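Local coordinates for type VII secretion system protein EssB (Staphylococcus aureus, PDB 4ANN), which serves as a membrane-anchored component of the type VII secretion system, probably required for secretion of EsxA and EsxB, this chain being its cytoplasmic segment, at residues F139-I148 against V177-L186. Numbering follows the deposited sequence.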
loop_
_atom_site.group_PDB
_atom_site.type_symbol
_atom_site.label_atom_id
_atom_site.label_comp_id
_atom_site.label_asym_id
_atom_site.label_seq_id
_atom_site.Cartn_x
_atom_site.Cartn_y
_atom_site.Cartn_z
ATOM N N PHE A 139 3.139 5.932 7.601
ATOM C CA PHE A 139 3.573 5.531 6.267
ATOM C C PHE A 139 5.033 5.044 6.321
ATOM O O PHE A 139 5.399 3.997 5.748
ATOM C CB PHE A 139 3.447 6.726 5.305
ATOM C CG PHE A 139 3.897 6.366 3.886
ATOM C CD1 PHE A 139 3.067 5.715 3.014
ATOM C CD2 PHE A 139 5.192 6.647 3.448
ATOM C CE1 PHE A 139 3.409 5.371 1.720
ATOM C CE2 PHE A 139 5.552 6.301 2.160
ATOM C CZ PHE A 139 4.740 5.609 1.318
ATOM N N LEU A 140 5.881 5.760 7.030
ATOM C CA LEU A 140 7.284 5.360 7.157
ATOM C C LEU A 140 7.409 4.041 7.879
ATOM O O LEU A 140 8.207 3.197 7.441
ATOM C CB LEU A 140 8.074 6.469 7.851
ATOM C CG LEU A 140 9.543 6.175 8.010
ATOM C CD1 LEU A 140 10.199 5.889 6.630
ATOM C CD2 LEU A 140 10.235 7.357 8.704
ATOM N N THR A 141 6.690 3.828 8.980
ATOM C CA THR A 141 6.782 2.550 9.675
ATOM C C THR A 141 6.371 1.411 8.747
ATOM O O THR A 141 6.994 0.348 8.723
ATOM C CB THR A 141 5.864 2.591 10.913
ATOM O OG1 THR A 141 6.417 3.535 11.822
ATOM C CG2 THR A 141 5.792 1.254 11.606
ATOM N N ARG A 142 5.263 1.600 8.030
ATOM C CA ARG A 142 4.787 0.556 7.105
ATOM C C ARG A 142 5.793 0.302 5.983
ATOM O O ARG A 142 6.035 -0.860 5.594
ATOM C CB ARG A 142 3.409 0.930 6.599
ATOM C CG ARG A 142 2.340 0.830 7.643
ATOM C CD ARG A 142 1.008 1.450 7.203
ATOM N NE ARG A 142 -0.003 1.099 8.173
ATOM C CZ ARG A 142 -0.763 0.014 8.139
ATOM N NH1 ARG A 142 -0.783 -0.853 7.114
ATOM N NH2 ARG A 142 -1.593 -0.197 9.125
ATOM N N TYR A 143 6.406 1.348 5.438
ATOM C CA TYR A 143 7.425 1.178 4.398
ATOM C C TYR A 143 8.616 0.388 4.931
ATOM O O TYR A 143 9.109 -0.542 4.291
ATOM C CB TYR A 143 7.773 2.573 3.857
ATOM C CG TYR A 143 8.483 2.622 2.547
ATOM C CD1 TYR A 143 8.979 1.559 1.808
ATOM C CD2 TYR A 143 8.661 3.868 1.977
ATOM C CE1 TYR A 143 9.635 1.741 0.612
ATOM C CE2 TYR A 143 9.316 4.060 0.770
ATOM C CZ TYR A 143 9.774 2.974 0.071
ATOM O OH TYR A 143 10.433 3.165 -1.139
ATOM N N LYS A 144 9.076 0.724 6.138
ATOM C CA LYS A 144 10.136 -0.008 6.770
ATOM C C LYS A 144 9.796 -1.481 6.912
ATOM O O LYS A 144 10.625 -2.365 6.665
ATOM C CB LYS A 144 10.459 0.593 8.143
ATOM C CG LYS A 144 11.135 1.941 8.098
ATOM C CD LYS A 144 11.236 2.615 9.441
ATOM C CE LYS A 144 12.117 3.831 9.412
ATOM N NZ LYS A 144 12.179 4.491 10.763
ATOM N N ALA A 145 8.568 -1.754 7.355
ATOM C CA ALA A 145 8.132 -3.123 7.527
ATOM C C ALA A 145 8.131 -3.881 6.198
ATOM O O ALA A 145 8.538 -5.053 6.149
ATOM C CB ALA A 145 6.788 -3.190 8.202
ATOM N N LEU A 146 7.708 -3.249 5.125
ATOM C CA LEU A 146 7.782 -3.869 3.809
ATOM C C LEU A 146 9.220 -4.202 3.414
ATOM O O LEU A 146 9.511 -5.264 2.871
ATOM C CB LEU A 146 7.138 -2.992 2.720
ATOM C CG LEU A 146 5.614 -2.824 2.809
ATOM C CD1 LEU A 146 5.157 -1.832 1.757
ATOM C CD2 LEU A 146 4.872 -4.107 2.635
ATOM N N VAL A 147 10.160 -3.273 3.661
ATOM C CA VAL A 147 11.555 -3.525 3.345
ATOM C C VAL A 147 12.060 -4.752 4.114
ATOM O O VAL A 147 12.717 -5.643 3.578
ATOM C CB VAL A 147 12.406 -2.283 3.630
ATOM C CG1 VAL A 147 13.896 -2.626 3.531
ATOM C CG2 VAL A 147 12.044 -1.125 2.703
ATOM N N ILE A 148 11.776 -4.786 5.429
ATOM C CA ILE A 148 12.221 -5.897 6.261
ATOM C C ILE A 148 11.651 -7.195 5.753
ATOM O O ILE A 148 12.349 -8.211 5.633
ATOM C CB ILE A 148 11.841 -5.616 7.738
ATOM C CG1 ILE A 148 12.676 -4.457 8.274
ATOM C CG2 ILE A 148 11.975 -6.879 8.574
ATOM C CD1 ILE A 148 12.230 -3.923 9.604
ATOM N N VAL A 177 17.351 -0.243 8.829
ATOM C CA VAL A 177 16.077 0.151 8.264
ATOM C C VAL A 177 15.230 0.842 9.328
ATOM O O VAL A 177 14.659 1.908 9.102
ATOM C CB VAL A 177 15.360 -1.093 7.680
ATOM C CG1 VAL A 177 13.937 -0.746 7.309
ATOM C CG2 VAL A 177 16.115 -1.611 6.468
ATOM N N ILE A 178 15.122 0.256 10.500
ATOM C CA ILE A 178 14.307 0.746 11.571
ATOM C C ILE A 178 14.740 2.117 12.020
ATOM O O ILE A 178 13.888 2.966 12.370
ATOM C CB ILE A 178 14.290 -0.262 12.731
ATOM C CG1 ILE A 178 13.430 -1.482 12.326
ATOM C CG2 ILE A 178 13.798 0.374 14.021
ATOM C CD1 ILE A 178 13.583 -2.674 13.239
ATOM N N GLU A 179 16.034 2.351 12.029
ATOM C CA GLU A 179 16.571 3.606 12.528
ATOM C C GLU A 179 16.498 4.725 11.509
ATOM O O GLU A 179 16.733 5.886 11.908
ATOM C CB GLU A 179 17.983 3.392 13.043
ATOM C CG GLU A 179 17.932 2.586 14.354
ATOM C CD GLU A 179 19.329 2.613 14.954
ATOM O OE1 GLU A 179 20.165 3.208 14.238
ATOM O OE2 GLU A 179 19.389 2.022 16.013
ATOM N N ALA A 180 16.242 4.468 10.244
ATOM C CA ALA A 180 16.203 5.565 9.249
ATOM C C ALA A 180 15.259 6.623 9.689
ATOM O O ALA A 180 14.086 6.357 9.999
ATOM C CB ALA A 180 15.791 5.038 7.884
ATOM N N ALA A 181 15.706 7.864 9.793
ATOM C CA ALA A 181 14.949 8.816 10.576
ATOM C C ALA A 181 13.747 9.346 9.819
ATOM O O ALA A 181 12.835 9.746 10.510
ATOM C CB ALA A 181 15.807 9.978 11.044
ATOM N N THR A 182 13.873 9.392 8.505
ATOM C CA THR A 182 12.850 9.989 7.651
ATOM C C THR A 182 12.732 9.131 6.388
ATOM O O THR A 182 13.574 8.296 6.075
ATOM C CB THR A 182 13.120 11.408 7.194
ATOM O OG1 THR A 182 14.274 11.318 6.385
ATOM C CG2 THR A 182 13.440 12.354 8.355
ATOM N N LEU A 183 11.672 9.409 5.634
ATOM C CA LEU A 183 11.481 8.759 4.364
ATOM C C LEU A 183 12.631 8.973 3.423
ATOM O O LEU A 183 13.149 8.042 2.778
ATOM C CB LEU A 183 10.161 9.262 3.795
ATOM C CG LEU A 183 9.698 8.748 2.485
ATOM C CD1 LEU A 183 9.557 7.255 2.500
ATOM C CD2 LEU A 183 8.318 9.310 2.057
ATOM N N ASP A 184 13.110 10.216 3.311
ATOM C CA ASP A 184 14.255 10.466 2.460
ATOM C C ASP A 184 15.490 9.683 2.869
ATOM O O ASP A 184 16.237 9.220 2.014
ATOM C CB ASP A 184 14.649 11.959 2.443
ATOM C CG ASP A 184 13.645 12.750 1.587
ATOM O OD1 ASP A 184 12.904 12.122 0.795
ATOM O OD2 ASP A 184 13.541 13.980 1.722
ATOM N N LEU A 185 15.801 9.494 4.115
ATOM C CA LEU A 185 16.932 8.764 4.638
ATOM C C LEU A 185 16.676 7.280 4.426
ATOM O O LEU A 185 17.661 6.573 4.171
ATOM C CB LEU A 185 17.279 9.091 6.092
ATOM C CG LEU A 185 17.834 10.510 6.317
ATOM C CD1 LEU A 185 17.773 10.917 7.765
ATOM C CD2 LEU A 185 19.237 10.578 5.760
ATOM N N LEU A 186 15.465 6.775 4.484
ATOM C CA LEU A 186 15.228 5.379 4.112
ATOM C C LEU A 186 15.548 5.181 2.639
ATOM O O LEU A 186 16.214 4.196 2.278
ATOM C CB LEU A 186 13.785 4.952 4.411
ATOM C CG LEU A 186 13.439 3.544 4.039
ATOM C CD1 LEU A 186 14.324 2.516 4.753
ATOM C CD2 LEU A 186 11.966 3.245 4.335
#
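K144 reaches from helix 136-151 toward two successive helices, 172-179 and 183-192, and its ammonium group donates two hydrogen bonds. NZ lies 2.8 Å from I178 O in the last turn of helix 172-179, standing above that carbonyl's plane, and 2.8 Å from A180 O in the connection after it, this time in the carbonyl plane with a C=O...N angle of 149°. Lysine suits the place because its chain, extended beyond CG, runs alongside V177, CB meeting V177 CG1 at 3.8 Å, and only the tip is polar. T182 is the N-cap of helix 183-192; its OG1 accepts from L185 N.

Apolar packing flanks the lysine. Leucine's two methyls let one side chain touch two neighbours: L140 CD2 rests on the backbone of T182, while CD1 meets L186 CD2 at 3.9 Å. That same L186 methyl sits over one face of the Y143 ring in a CH-pi contact, 4.2 Å from the centroid. L183, its CG anti to the backbone N (chi1 -180°), brings CD1 to the ring's edge, 3.5 Å from Y143 CD2, and both its methyls approach F139 CE2. Tyrosine thus offers a flat hydrocarbon surface here, while its hydroxyl bonds to L87 O. Beyond K144, branched side chains pack between helices 136-151 and 172-179: V177 CG2 touches V147 CG1, and I148 CD1 meets I178 CG1 at 3.8 Å.

The chemistry implies division of labour within this YukC-family domain, consistent with a kinase-like helical lobe: leucine, valine, isoleucine and aromatic side chains join the helices, while one lysine ties helix 136-151 to two carbonyls, one ending helix 172-179, one in the turn.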